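Local coordinates for protein 3-oxo-tetronate kinase (Haemophilus influenzae, PDB 1YZY) that catalyses the ATP-dependent phosphorylation of 3-oxo-tetronate to 3-oxo-tetronate 4-phosphate, as a member of the four-carbon acid sugar kinase family, at residues Thr112-Leu115 with Thr121-Asn124. Residues are numbered along the deposited sequence; the frame is centred on the assembly and turned at random.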
loop_
_atom_site.group_PDB
_atom_site.type_symbol
_atom_site.label_atom_id
_atom_site.label_comp_id
_atom_site.label_asym_id
_atom_site.label_seq_id
_atom_site.Cartn_x
_atom_site.Cartn_y
_atom_site.Cartn_z
ATOM N N THR A 112 16.292 5.999 -5.733
ATOM C CA THR A 112 16.461 6.092 -4.292
ATOM C C THR A 112 15.460 5.329 -3.443
ATOM O O THR A 112 14.320 5.748 -3.284
ATOM C CB THR A 112 16.532 7.567 -3.795
ATOM O OG1 THR A 112 16.596 7.590 -2.361
ATOM C CG2 THR A 112 15.326 8.371 -4.262
ATOM N N PRO A 113 15.845 4.132 -2.984
ATOM C CA PRO A 113 14.992 3.299 -2.135
ATOM C C PRO A 113 15.167 3.602 -0.648
ATOM O O PRO A 113 14.955 2.754 0.217
ATOM C CB PRO A 113 15.612 1.910 -2.309
ATOM C CG PRO A 113 17.042 2.195 -2.634
ATOM C CD PRO A 113 16.907 3.317 -3.599
ATOM N N ALA A 114 15.560 4.836 -0.352
ATOM C CA ALA A 114 15.916 5.349 0.965
ATOM C C ALA A 114 14.833 6.064 1.769
ATOM O O ALA A 114 13.986 6.778 1.238
ATOM C CB ALA A 114 17.215 6.169 1.024
ATOM N N LEU A 115 14.939 5.870 3.080
ATOM C CA LEU A 115 14.111 6.470 4.117
ATOM C C LEU A 115 14.846 6.210 5.431
ATOM O O LEU A 115 14.542 5.296 6.194
ATOM C CB LEU A 115 12.710 5.865 4.177
ATOM C CG LEU A 115 11.784 6.564 5.179
ATOM C CD1 LEU A 115 11.862 8.075 5.008
ATOM C CD2 LEU A 115 10.354 6.074 4.982
ATOM N N THR A 121 19.151 3.422 4.507
ATOM C CA THR A 121 20.115 4.467 4.179
ATOM C C THR A 121 21.028 4.138 3.001
ATOM O O THR A 121 21.320 2.973 2.725
ATOM C CB THR A 121 20.964 4.818 5.409
ATOM O OG1 THR A 121 21.487 3.622 5.997
ATOM C CG2 THR A 121 20.115 5.537 6.451
ATOM N N ILE A 122 21.443 5.174 2.281
ATOM C CA ILE A 122 22.322 5.018 1.123
ATOM C C ILE A 122 23.584 5.862 1.272
ATOM O O ILE A 122 23.506 7.092 1.233
ATOM C CB ILE A 122 21.631 5.506 -0.185
ATOM C CG1 ILE A 122 20.357 4.715 -0.487
ATOM C CG2 ILE A 122 22.597 5.440 -1.368
ATOM C CD1 ILE A 122 19.575 5.318 -1.638
ATOM N N PHE A 123 24.734 5.228 1.479
ATOM C CA PHE A 123 25.980 5.986 1.558
ATOM C C PHE A 123 26.968 5.491 0.504
ATOM O O PHE A 123 27.344 4.316 0.485
ATOM C CB PHE A 123 26.619 5.947 2.949
ATOM C CG PHE A 123 27.841 6.834 3.071
ATOM C CD1 PHE A 123 27.723 8.220 2.968
ATOM C CD2 PHE A 123 29.113 6.280 3.224
ATOM C CE1 PHE A 123 28.854 9.047 3.009
ATOM C CE2 PHE A 123 30.245 7.096 3.266
ATOM C CZ PHE A 123 30.114 8.483 3.156
ATOM N N ASN A 124 27.422 6.422 -0.332
ATOM C CA ASN A 124 28.352 6.135 -1.425
ATOM C C ASN A 124 27.656 5.217 -2.423
ATOM O O ASN A 124 28.297 4.442 -3.136
ATOM C CB ASN A 124 29.657 5.495 -0.914
ATOM C CG ASN A 124 30.806 6.495 -0.796
ATOM O OD1 ASN A 124 30.869 7.493 -1.520
ATOM N ND2 ASN A 124 31.723 6.220 0.118
#
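Ile122 meets Thr112, Pro113 and Ala114 in a buried, largely apolar contact between a loop and a β-strand within the sugar-binding N-terminal domain. Residues 112-115 leave strand 109-111, an outer member of a three-stranded parallel sheet, and pack against strand 120-123, the outer strand of a small antiparallel sheet inserted in the chain between strand 109-111 and the other two strands of the parallel sheet. No hydrogen bond links the two segments, and the strand offers a single side chain to the loop. The backbones come closest at Ala114 and Thr121, whose CA atoms are 5.4 Å apart. Ile122 is the residue that reaches across: with CG1 anti to the carbonyl carbon (chi1 -60°) and the chain continuing nearly extended (chi2 171°), its CD1 arrives at the loop. Pro113 crosses it at about a right angle, Pro113 CD lying 3.9 Å from Ile122 CD1; the Thr112 side chain crosses it just as steeply, with Thr112 OG1 3.8 Å from Ile122 CD1. Other parts of the domain complete the surroundings: Leu152 of helix 152-159 and Leu127 of strand 126-129 each touch both Pro113 and Ile122, and Leu204 and Leu207 of helix 202-210 pack on Thr112. On the loop side, Ala114 points its methyl at the strand and touches two successive carbons of the isoleucine, with Ala114 CB 3.8 Å from Ile122 CG1 and 3.7 Å from Ile122 CD1.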